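Local coordinates for protein precorrin-6A reductase (Rhodobacter capsulatus, PDB 4X7G) that catalyses the NADPH-dependent reduction of precorrin-6A to precorrin-6B, a ring-reduction step in the biosynthesis of cobalamin, at residues T11-L16 and A27-A32; G48-V53 and V57-R62; Q78-A83 and P226-C231. One frame throughout, in Å; residues are numbered along the deposited sequence. Where two conformers were deposited one is given.

Contact 1 of 3, residues T11-L16 and A27-A32. With 3Y8 (3-[(1R,2S,3S,7S,11S,16S,17R,18R,19R)-2,7,12,18-tetrakis(2-hydroxy-2-oxoethyl)-3,13-bis(3-hydroxy-3-oxopropyl)-1,2,5,7,11,17-hexamethyl-17-(3-oxidanyl-3-oxidanylidene-prop-1-enyl)-3,6,8,10,15,16,18,19,21,24-decahydrocorrin-8-yl]propanoic acid), chain C.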
# COMPACT_ATOMS: atom_id res chain seq x y z
N THR A 11 -1.88 -2.33 -5.96
CA THR A 11 -2.17 -3.16 -7.12
C THR A 11 -3.70 -3.33 -7.15
O THR A 11 -4.31 -3.37 -8.24
CB THR A 11 -1.44 -4.49 -7.09
OG1 THR A 11 -0.02 -4.19 -7.19
CG2 THR A 11 -1.86 -5.43 -8.16
N GLU A 12 -4.34 -3.47 -5.99
CA GLU A 12 -5.80 -3.55 -5.96
C GLU A 12 -6.39 -2.33 -6.70
O GLU A 12 -7.37 -2.48 -7.46
CB GLU A 12 -6.29 -3.68 -4.50
CG GLU A 12 -6.01 -5.07 -3.91
CD GLU A 12 -4.51 -5.48 -3.81
OE1 GLU A 12 -3.69 -4.64 -3.43
OE2 GLU A 12 -4.16 -6.63 -4.15
N ALA A 13 -5.93 -1.14 -6.35
CA ALA A 13 -6.44 0.05 -7.01
C ALA A 13 -6.24 -0.02 -8.53
O ALA A 13 -7.11 0.41 -9.30
CB ALA A 13 -5.78 1.29 -6.49
N SER A 14 -5.08 -0.46 -8.98
CA SER A 14 -4.85 -0.58 -10.44
C SER A 14 -5.73 -1.56 -11.08
O SER A 14 -6.28 -1.27 -12.19
CB SER A 14 -3.36 -0.96 -10.65
OG SER A 14 -2.52 0.08 -10.21
N ARG A 15 -6.01 -2.68 -10.48
CA ARG A 15 -6.90 -3.66 -11.04
C ARG A 15 -8.30 -3.10 -11.07
O ARG A 15 -9.05 -3.33 -12.07
CB ARG A 15 -6.85 -4.91 -10.22
CG ARG A 15 -5.51 -5.64 -10.37
CD ARG A 15 -5.57 -6.98 -9.61
NE ARG A 15 -4.30 -7.72 -9.77
CZ ARG A 15 -3.90 -8.81 -9.07
NH1 ARG A 15 -4.64 -9.35 -8.08
NH2 ARG A 15 -2.72 -9.33 -9.39
N LEU A 16 -8.69 -2.37 -10.03
CA LEU A 16 -10.03 -1.77 -10.02
C LEU A 16 -10.15 -0.71 -11.13
O LEU A 16 -11.18 -0.63 -11.81
CB LEU A 16 -10.29 -1.14 -8.68
CG LEU A 16 -11.64 -0.41 -8.57
CD1 LEU A 16 -12.84 -1.29 -8.88
CD2 LEU A 16 -11.74 0.22 -7.18
N ALA A 27 -15.25 7.85 -13.66
CA ALA A 27 -14.42 7.68 -12.47
C ALA A 27 -13.17 8.48 -12.58
O ALA A 27 -12.61 8.61 -13.71
CB ALA A 27 -14.04 6.21 -12.28
N VAL A 28 -12.63 8.93 -11.45
CA VAL A 28 -11.31 9.60 -11.31
C VAL A 28 -10.44 8.73 -10.42
O VAL A 28 -10.95 8.23 -9.39
CB VAL A 28 -11.52 11.00 -10.68
CG1 VAL A 28 -10.15 11.59 -10.35
CG2 VAL A 28 -12.33 11.93 -11.57
N PHE A 29 -9.17 8.60 -10.74
CA PHE A 29 -8.19 7.94 -9.93
C PHE A 29 -7.37 8.93 -9.21
O PHE A 29 -6.97 9.98 -9.82
CB PHE A 29 -7.33 7.10 -10.86
CG PHE A 29 -6.40 6.13 -10.13
CD1 PHE A 29 -5.20 6.51 -9.64
CD2 PHE A 29 -6.75 4.81 -10.05
CE1 PHE A 29 -4.35 5.59 -9.00
CE2 PHE A 29 -5.89 3.91 -9.41
CZ PHE A 29 -4.73 4.30 -8.97
N SER A 30 -6.99 8.74 -7.95
CA SER A 30 -6.22 9.68 -7.19
C SER A 30 -4.93 9.07 -6.66
O SER A 30 -4.98 8.09 -5.88
CB SER A 30 -7.02 10.22 -6.05
OG SER A 30 -6.31 11.19 -5.29
N TYR A 31 -3.79 9.72 -6.96
CA TYR A 31 -2.52 9.48 -6.28
C TYR A 31 -2.23 10.64 -5.31
O TYR A 31 -2.55 11.77 -5.58
CB TYR A 31 -1.40 9.45 -7.30
CG TYR A 31 -1.28 8.24 -8.17
CD1 TYR A 31 -0.98 6.96 -7.66
CD2 TYR A 31 -1.33 8.31 -9.60
CE1 TYR A 31 -0.77 5.86 -8.47
CE2 TYR A 31 -1.14 7.21 -10.40
CZ TYR A 31 -0.77 6.02 -9.84
OH TYR A 31 -0.46 4.89 -10.62
N ALA A 32 -1.51 10.29 -4.27
CA ALA A 32 -1.01 11.30 -3.34
C ALA A 32 0.11 12.16 -3.94
O ALA A 32 0.28 13.30 -3.47
CB ALA A 32 -0.39 10.58 -2.15
C48 3Y8 C . 2.85 6.42 -5.27
C47 3Y8 C . 2.77 4.45 -7.80
C43 3Y8 C . 0.51 -1.07 -9.44
C42 3Y8 C . 1.75 -0.89 -8.46
C41 3Y8 C . 1.10 -0.75 -7.10
C38 3Y8 C . 0.87 -2.12 -3.43
C37 3Y8 C . 1.65 -2.75 -4.52
C36 3Y8 C . 3.50 -2.75 -6.21
C35 3Y8 C . 4.40 -3.09 -3.23
C32 3Y8 C . 8.58 -4.30 -1.09
C31 3Y8 C . 7.41 -3.42 -0.48
C2 3Y8 C . 5.75 -0.40 -0.05
C1 3Y8 C . 5.65 0.80 -1.06
C4 3Y8 C . 4.92 -1.07 -2.19
C5 3Y8 C . 4.33 -1.73 -3.20
C7 3Y8 C . 2.73 -1.82 -5.22
C8 3Y8 C . 2.14 -0.69 -5.99
C6 3Y8 C . 3.57 -1.16 -4.29
C3 3Y8 C . 5.70 -1.62 -1.00
C11 3Y8 C . 3.69 2.79 -6.00
C12 3Y8 C . 3.26 4.12 -6.38
C13 3Y8 C . 3.34 4.97 -5.37
C14 3Y8 C . 3.90 4.26 -4.24
C15 3Y8 C . 4.15 4.83 -3.01
C16 3Y8 C . 4.70 4.00 -1.93
C17 3Y8 C . 5.30 4.55 -0.66
C18 3Y8 C . 5.75 3.24 0.06
C19 3Y8 C . 4.91 2.07 -0.61
C20 3Y8 C . 7.02 1.13 -1.66
C21 3Y8 C . 3.99 4.78 -8.77
C24 3Y8 C . 4.80 2.24 -6.89
C25 3Y8 C . 7.04 -0.40 0.79
C26 3Y8 C . 4.49 -0.48 0.82
O59 3Y8 C . 9.94 4.68 -2.60
C57 3Y8 C . 8.83 5.36 -2.42
O58 3Y8 C . 8.66 6.59 -2.56
C56 3Y8 C . 7.71 4.55 -1.82
C55 3Y8 C . 6.62 5.37 -1.05
C54 3Y8 C . 4.31 5.37 0.15
C60 3Y8 C . 5.57 3.16 1.57
C61 3Y8 C . 6.42 4.02 2.39
O62 3Y8 C . 6.05 4.14 3.62
O63 3Y8 C . 7.46 4.56 1.93
N24 3Y8 C . 4.41 2.69 -1.84
N23 3Y8 C . 4.12 2.98 -4.64
C49 3Y8 C . 1.45 6.45 -4.64
C50 3Y8 C . 0.79 7.78 -4.54
O51 3Y8 C . 1.39 8.82 -4.88
O52 3Y8 C . -0.45 7.72 -4.20
O23 3Y8 C . 3.93 4.22 -9.89
O22 3Y8 C . 4.85 5.52 -8.36
C10 3Y8 C . 2.43 1.86 -5.98
C9 3Y8 C . 2.71 0.46 -5.57
N22 3Y8 C . 3.63 0.16 -4.55
O44 3Y8 C . 0.07 -2.22 -9.51
O45 3Y8 C . 0.27 -0.17 -10.13
O39 3Y8 C . -0.32 -2.54 -3.34
O40 3Y8 C . 1.43 -1.37 -2.63
N21 3Y8 C . 4.92 0.22 -2.17
C27 3Y8 C . 4.44 -1.75 1.72
O28 3Y8 C . 5.01 -1.66 2.82
O29 3Y8 C . 3.87 -2.77 1.33
C30 3Y8 C . 6.99 -2.37 -1.47
O34 3Y8 C . 9.66 -3.63 -1.32
O33 3Y8 C . 8.26 -5.48 -1.05
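Ala-13 of helix 11-22 meets the rim of the Phe-29 ring from strand 27-31. Its CB sits 3.9 Å from Phe-29 CE2, and its carbonyl oxygen comes to the same edge in the plane of the ring, with Ala-13 O 3.7 Å from Phe-29 CE2. With CG anti to the backbone N (chi1 -169°), Phe-29 points its ring toward the helix, and Phe-29 CE1 also stands over the centre of the Tyr-31 ring. This is helix-on-sheet packing within the beta-alpha-beta crossover formed by strand 4-7, helix 11-22 and strand 27-31, and both Phe-29 and Leu-16 touch Val-6 of the first strand. The two elements also hold the bound precorrin at separate carboxylates. Thr-11 OG1 bonds 3Y8 O44 at 3.0 Å and Ser-14 OG bonds 3Y8 O45 at 2.8 Å, two hydroxyls that hold both oxygens of one carboxylate, while Thr-11 N donates to 3Y8 O39 of another; the helix N terminus probably favours these negative charges. On the strand side Ala-32 N donates to 3Y8 O52 at 2.8 Å. Farther out, Gln-41 NE2 bonds both Ser-14 OG and Tyr-31 OH.

Contact 2 of 3, residues G48-V53 and V57-R62; sequences GGFGGV and VDYLTR. With NAP (NADP nicotinamide-adenine-dinucleotide phosphate), chain B.
Val-57 is joined to Val-53 by a nearly straight helical hydrogen bond, Val-57 N to Val-53 O at 2.8 Å with 174° at the hydrogen. The bond lies in the first turns of helix 52-63, into which leads the glycine-rich loop after strand 45-47, at the edge of the parallel Rossmann-type sheet. Here the loop receives the 2'-phosphate of NADP: Phe-50 N donates to NAP O2X at 2.8 Å and Gly-51 N to NAP O1X at 3.0 Å. A side chain at Gly-49 would run into this phosphate, whereas Gly-48 and Gly-51 have backbone angles that themselves call for glycine. Beyond its amide bond, Val-57 lays CG2 against the carbonyl oxygen of Val-53 and faces Ala-86 and Gln-89 of helix 77-90.

Two residues on, Tyr-59 carries the aromatic half of the contact. CG anti to the backbone N (chi1 176°) swings its ring toward the loop, where the edge of Phe-50 points at one face in a T-shaped pair, the planes at 60°. Phe-50 CE1 is 3.7 Å from Tyr-59 CD2, displaced toward the rim. On its far side from Tyr-59, Phe-50 meets the adenine obliquely, with Phe-50 CE2 3.4 Å from NAP C2A, and Arg-46 makes cation-pi contacts with both rings. Leu-60 touches Leu-5 of strand 4-7. Thr-61 OG1 returns to Val-57 O at 2.9 Å from above the carbonyl plane, on the face opposite to Thr-61 N, leaving that oxygen with two donors. Arg-62 closes the turn by a side-on grip on a single oxygen of Asp-58: Arg-62 NE lies 2.8 Å from Asp-58 OD2, which it meets from above the carboxylate plane, while Arg-62 NH2 uses the syn lone pair of the same atom.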
# COMPACT_ATOMS: atom_id res chain seq x y z
N GLY A 48 -1.91 14.53 -5.92
CA GLY A 48 -1.71 15.50 -4.83
C GLY A 48 -2.63 15.23 -3.70
O GLY A 48 -3.66 14.57 -3.83
N GLY A 49 -2.31 15.76 -2.51
CA GLY A 49 -3.25 15.68 -1.43
C GLY A 49 -4.52 16.52 -1.64
O GLY A 49 -4.59 17.26 -2.58
N PHE A 50 -5.51 16.30 -0.82
CA PHE A 50 -6.74 17.08 -0.88
C PHE A 50 -6.72 18.31 0.08
O PHE A 50 -7.62 19.16 -0.07
CB PHE A 50 -7.97 16.23 -0.53
CG PHE A 50 -8.17 15.07 -1.48
CD1 PHE A 50 -8.87 15.29 -2.67
CD2 PHE A 50 -7.68 13.83 -1.21
CE1 PHE A 50 -9.07 14.22 -3.53
CE2 PHE A 50 -7.91 12.76 -2.07
CZ PHE A 50 -8.58 12.96 -3.21
N GLY A 51 -5.80 18.36 1.03
CA GLY A 51 -5.94 19.43 2.12
C GLY A 51 -6.73 18.96 3.28
O GLY A 51 -7.66 19.62 3.76
N GLY A 52 -6.45 17.75 3.74
CA GLY A 52 -7.07 17.21 4.89
C GLY A 52 -8.58 16.86 4.67
O GLY A 52 -9.11 16.75 3.51
N VAL A 53 -9.31 16.69 5.76
CA VAL A 53 -10.70 16.28 5.71
C VAL A 53 -11.51 17.38 5.00
O VAL A 53 -12.30 17.12 4.07
CB VAL A 53 -11.33 15.97 7.09
CG1 VAL A 53 -12.81 15.79 6.98
CG2 VAL A 53 -10.62 14.72 7.66
N VAL A 57 -13.66 16.96 1.61
CA VAL A 57 -15.08 17.36 1.56
C VAL A 57 -15.38 18.31 0.39
O VAL A 57 -16.30 18.11 -0.42
CB VAL A 57 -15.48 18.01 2.91
CG1 VAL A 57 -16.80 18.78 2.77
CG2 VAL A 57 -15.60 16.97 3.97
N ASP A 58 -14.54 19.31 0.27
CA ASP A 58 -14.68 20.29 -0.76
C ASP A 58 -14.58 19.64 -2.14
O ASP A 58 -15.31 19.93 -3.09
CB ASP A 58 -13.67 21.47 -0.68
CG ASP A 58 -13.89 22.52 -1.78
OD1 ASP A 58 -14.99 23.15 -1.77
OD2 ASP A 58 -12.96 22.73 -2.67
N TYR A 59 -13.59 18.78 -2.32
CA TYR A 59 -13.40 18.07 -3.61
C TYR A 59 -14.62 17.21 -3.95
O TYR A 59 -15.11 17.24 -5.09
CB TYR A 59 -12.14 17.19 -3.51
CG TYR A 59 -11.96 16.39 -4.72
CD1 TYR A 59 -11.34 16.91 -5.80
CD2 TYR A 59 -12.47 15.09 -4.77
CE1 TYR A 59 -11.14 16.12 -6.97
CE2 TYR A 59 -12.35 14.34 -5.92
CZ TYR A 59 -11.71 14.80 -6.93
OH TYR A 59 -11.61 14.02 -8.03
N LEU A 60 -15.07 16.42 -2.98
CA LEU A 60 -16.19 15.55 -3.27
C LEU A 60 -17.41 16.35 -3.76
O LEU A 60 -18.17 15.94 -4.62
CB LEU A 60 -16.59 14.74 -2.02
CG LEU A 60 -15.53 13.77 -1.49
CD1 LEU A 60 -15.94 13.16 -0.16
CD2 LEU A 60 -15.31 12.62 -2.52
N THR A 61 -17.55 17.53 -3.14
CA THR A 61 -18.73 18.37 -3.44
C THR A 61 -18.56 18.99 -4.84
O THR A 61 -19.47 18.91 -5.67
CB THR A 61 -18.89 19.46 -2.33
OG1 THR A 61 -19.00 18.83 -1.08
CG2 THR A 61 -20.11 20.35 -2.60
N ARG A 62 -17.44 19.61 -5.08
CA ARG A 62 -17.26 20.32 -6.36
C ARG A 62 -17.19 19.38 -7.52
O ARG A 62 -17.61 19.70 -8.64
CB ARG A 62 -16.11 21.27 -6.35
CG ARG A 62 -14.77 20.73 -6.13
CD ARG A 62 -13.80 21.87 -6.36
NE ARG A 62 -13.87 22.91 -5.32
CZ ARG A 62 -14.60 24.03 -5.34
NH1 ARG A 62 -15.40 24.33 -6.36
NH2 ARG A 62 -14.53 24.87 -4.30
PA NAP B . -1.10 8.53 4.54
O1A NAP B . -0.03 8.73 5.61
O2A NAP B . -2.24 7.88 4.91
O5B NAP B . -1.47 9.85 3.86
C5B NAP B . -0.94 11.16 4.15
C4B NAP B . -1.57 12.27 3.35
O4B NAP B . -1.25 12.05 1.91
C3B NAP B . -3.07 12.22 3.27
O3B NAP B . -3.64 12.81 4.45
C2B NAP B . -3.41 12.89 2.00
O2B NAP B . -3.12 14.29 2.09
C1B NAP B . -2.40 12.38 1.10
N9A NAP B . -2.75 11.13 0.37
C8A NAP B . -2.53 9.83 0.74
N7A NAP B . -3.00 8.97 -0.21
C5A NAP B . -3.60 9.78 -1.13
C6A NAP B . -4.28 9.50 -2.37
N6A NAP B . -4.35 8.26 -2.87
N1A NAP B . -4.80 10.52 -3.09
C2A NAP B . -4.66 11.80 -2.56
N3A NAP B . -4.04 12.22 -1.46
C4A NAP B . -3.51 11.17 -0.77
O3 NAP B . -0.54 7.69 3.29
PN NAP B . 0.97 7.41 2.72
O1N NAP B . 1.62 6.26 3.48
O2N NAP B . 1.72 8.67 2.61
O5D NAP B . 0.63 6.78 1.27
C5D NAP B . 0.87 7.58 0.08
C4D NAP B . 0.37 6.84 -1.06
O4D NAP B . 1.21 5.72 -1.30
C3D NAP B . -1.11 6.38 -1.00
O3D NAP B . -1.81 6.54 -2.24
C2D NAP B . -0.97 4.90 -0.67
O2D NAP B . -1.95 4.05 -1.13
C1D NAP B . 0.39 4.58 -1.33
N1N NAP B . 1.06 3.58 -0.64
C2N NAP B . 1.33 3.47 0.50
C3N NAP B . 1.95 2.28 0.65
C7N NAP B . 2.05 2.52 2.14
O7N NAP B . 1.43 3.70 2.27
N7N NAP B . 2.66 1.60 3.00
C4N NAP B . 2.17 1.30 -0.55
C5N NAP B . 1.81 1.53 -2.01
C6N NAP B . 1.21 2.75 -1.79
P2B NAP B . -4.32 15.35 2.44
O1X NAP B . -3.60 16.62 2.09
O2X NAP B . -5.48 15.01 1.70
O3X NAP B . -4.83 15.11 3.89

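Contact 3 of 3, residues Q78-A83 and P226-C231; sequences QMSANA and PARDIC. With NAP (NADP nicotinamide-adenine-dinucleotide phosphate), chain B.
Ala-81 and Pro-226 mark the closest backbone approach, their CA atoms 6.1 Å apart, where the extended chain leading into strand 229-231 passes helix 77-90. The methyl of Ala-81 rests against the proline ring, with Ala-81 CB 3.8 Å from Pro-226 CD. Beside this apolar touch Arg-228 reaches back to the helix; its bent chain brings Arg-228 NH1 to 3.4 Å from Ser-80 OG. Both groups share a stronger partner, Asp-70 OD2, which forms a salt bridge with the arginine and a hydrogen bond with the serine, so one carboxylate fixes both. A water adds a further bridge, accepting from Arg-228 NE in the guanidinium plane at 2.8 Å and donating to Ser-80 O.

Strand 229-231 comes late in the chain yet forms the edge of the parallel sheet in the N-terminal, NADP-binding half, beside strand 93-97, to which Cys-231 is tied by a disulfide with Cys-95. This is consistent with the strand swapping between Rossmann-fold domains described for the enzyme.

The helix turns another side to the cofactor. Met-79 N donates to NAP O2A of the diphosphate at 2.9 Å, close to the helix N terminus. CG anti to the backbone N (chi1 -175°) and a bend at chi2 lay the Met-79 side chain, introduced as selenomethionine, over one face of the adenine, with Met-79 SE 3.3 Å from NAP C4A. Asn-82 ND2 lies 3.3 Å from NAP O3X of the 2'-phosphate, and in the conformer described here its OD1 accepts from Gln-78 NE2. A leucine in place of Asn-82 would probably leave the Gln-78 amide, in that conformer, without this acceptor and take this one amide nitrogen from beside the 2'-phosphate. Asn-82 ND2 is also 3.5 Å from NAP O3B of the ribose.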
# COMPACT_ATOMS: atom_id res chain seq x y z
N GLN A 78 -3.89 7.63 7.49
CA GLN A 78 -4.39 9.00 7.56
C GLN A 78 -5.37 9.26 6.40
O GLN A 78 -6.47 9.81 6.58
CB GLN A 78 -3.29 10.08 7.47
CG GLN A 78 -3.81 11.47 7.83
CD GLN A 78 -4.35 11.51 9.25
OE1 GLN A 78 -3.63 11.28 10.25
NE2 GLN A 78 -5.62 11.84 9.35
N MSE A 79 -4.98 8.81 5.19
CA MSE A 79 -5.84 8.98 4.06
C MSE A 79 -7.13 8.27 4.32
O MSE A 79 -8.21 8.75 4.04
CB MSE A 79 -5.16 8.45 2.79
CG MSE A 79 -6.03 8.75 1.53
SE MSE A 79 -6.28 10.59 0.99
CE MSE A 79 -7.52 10.11 -0.38
N SER A 80 -7.04 7.02 4.75
CA SER A 80 -8.22 6.23 4.98
C SER A 80 -9.14 6.83 6.06
O SER A 80 -10.34 6.90 5.88
CB SER A 80 -7.91 4.81 5.34
OG SER A 80 -7.33 4.08 4.20
N ALA A 81 -8.56 7.30 7.17
CA ALA A 81 -9.38 8.03 8.17
C ALA A 81 -9.98 9.28 7.64
O ALA A 81 -11.16 9.54 7.92
CB ALA A 81 -8.54 8.30 9.41
N ASN A 82 -9.25 10.00 6.85
CA ASN A 82 -9.78 11.23 6.24
C ASN A 82 -10.95 10.91 5.35
O ASN A 82 -11.97 11.64 5.33
CB ASN A 82 -8.78 12.02 5.46
CG ASN A 82 -7.75 12.70 6.35
OD1 ASN A 82 -7.80 12.58 7.58
ND2 ASN A 82 -6.87 13.38 5.77
N ALA A 83 -10.89 9.82 4.60
CA ALA A 83 -12.00 9.45 3.71
C ALA A 83 -13.22 9.07 4.52
O ALA A 83 -14.36 9.44 4.13
CB ALA A 83 -11.61 8.28 2.78
N PRO A 226 -10.60 4.01 11.48
CA PRO A 226 -12.00 3.98 11.86
C PRO A 226 -12.83 3.07 10.99
O PRO A 226 -12.46 2.75 9.82
CB PRO A 226 -12.44 5.40 11.60
CG PRO A 226 -11.22 6.25 11.78
CD PRO A 226 -10.11 5.35 11.25
N ALA A 227 -13.97 2.61 11.49
CA ALA A 227 -14.81 1.66 10.81
C ALA A 227 -15.48 2.28 9.55
O ALA A 227 -15.88 3.41 9.56
CB ALA A 227 -15.96 1.25 11.74
N ARG A 228 -15.50 1.44 8.52
CA ARG A 228 -16.17 1.71 7.27
C ARG A 228 -16.39 0.42 6.54
O ARG A 228 -15.78 -0.65 6.86
CB ARG A 228 -15.49 2.79 6.41
CG ARG A 228 -14.26 2.33 5.61
CD ARG A 228 -13.05 2.13 6.52
NE ARG A 228 -11.82 2.33 5.75
CZ ARG A 228 -10.72 1.59 5.84
NH1 ARG A 228 -9.72 1.85 5.04
NH2 ARG A 228 -10.67 0.53 6.61
N ASP A 229 -17.25 0.41 5.52
CA ASP A 229 -17.45 -0.76 4.77
C ASP A 229 -16.14 -1.26 4.16
O ASP A 229 -15.41 -0.43 3.63
CB ASP A 229 -18.45 -0.53 3.60
CG ASP A 229 -19.92 -0.39 4.01
OD1 ASP A 229 -20.25 -0.45 5.21
OD2 ASP A 229 -20.72 -0.17 3.09
N ILE A 230 -15.92 -2.56 4.22
CA ILE A 230 -14.69 -3.18 3.62
C ILE A 230 -15.13 -4.08 2.51
O ILE A 230 -16.05 -4.97 2.65
CB ILE A 230 -13.97 -4.05 4.67
CG1 ILE A 230 -13.65 -3.23 5.87
CG2 ILE A 230 -12.77 -4.74 4.03
CD1 ILE A 230 -12.85 -2.08 5.70
N CYS A 231 -14.53 -3.92 1.33
CA CYS A 231 -14.75 -4.69 0.14
C CYS A 231 -13.44 -5.46 -0.00
O CYS A 231 -12.39 -4.87 -0.35
CB CYS A 231 -15.07 -3.77 -1.04
SG CYS A 231 -16.67 -2.91 -0.88
PA NAP B . -1.10 8.53 4.54
O1A NAP B . -0.03 8.73 5.61
O2A NAP B . -2.24 7.88 4.91
O5B NAP B . -1.47 9.85 3.86
C5B NAP B . -0.94 11.16 4.15
C4B NAP B . -1.57 12.27 3.35
O4B NAP B . -1.25 12.05 1.91
C3B NAP B . -3.07 12.22 3.27
O3B NAP B . -3.64 12.81 4.45
C2B NAP B . -3.41 12.89 2.00
O2B NAP B . -3.12 14.29 2.09
C1B NAP B . -2.40 12.38 1.10
N9A NAP B . -2.75 11.13 0.37
C8A NAP B . -2.53 9.83 0.74
N7A NAP B . -3.00 8.97 -0.21
C5A NAP B . -3.60 9.78 -1.13
C6A NAP B . -4.28 9.50 -2.37
N6A NAP B . -4.35 8.26 -2.87
N1A NAP B . -4.80 10.52 -3.09
C2A NAP B . -4.66 11.80 -2.56
N3A NAP B . -4.04 12.22 -1.46
C4A NAP B . -3.51 11.17 -0.77
O3 NAP B . -0.54 7.69 3.29
PN NAP B . 0.97 7.41 2.72
O1N NAP B . 1.62 6.26 3.48
O2N NAP B . 1.72 8.67 2.61
O5D NAP B . 0.63 6.78 1.27
C5D NAP B . 0.87 7.58 0.08
C4D NAP B . 0.37 6.84 -1.06
O4D NAP B . 1.21 5.72 -1.30
C3D NAP B . -1.11 6.38 -1.00
O3D NAP B . -1.81 6.54 -2.24
C2D NAP B . -0.97 4.90 -0.67
O2D NAP B . -1.95 4.05 -1.13
C1D NAP B . 0.39 4.58 -1.33
N1N NAP B . 1.06 3.58 -0.64
C2N NAP B . 1.33 3.47 0.50
C3N NAP B . 1.95 2.28 0.65
C7N NAP B . 2.05 2.52 2.14
O7N NAP B . 1.43 3.70 2.27
N7N NAP B . 2.66 1.60 3.00
C4N NAP B . 2.17 1.30 -0.55
C5N NAP B . 1.81 1.53 -2.01
C6N NAP B . 1.21 2.75 -1.79
P2B NAP B . -4.32 15.35 2.44
O1X NAP B . -3.60 16.62 2.09
O2X NAP B . -5.48 15.01 1.70
O3X NAP B . -4.83 15.11 3.89
O HOH W 1 -11.53 4.71 4.29

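In the fold
From the N terminus, the three contacts close in series, none nested in or crossing another. Contact 1 closes the short beta-alpha-beta loop from helix 11-22 to strand 27-31. The chain then forms strand 45-47, and contact 2 ties the loop after it to helix 52-63; Tyr-31 O and Gly-48 N, 2.9 Å apart, probably hydrogen-bond contact 1 to it. Contact 3 spans 142 residues, including the whole second sheet, to bring a late strand back to the edge of the first sheet. Phe-50 of contact 2 packs on Met-79 of contact 3. Contacts 2 and 3 both touch NADP, and contact 1 borders it as well as the precorrin.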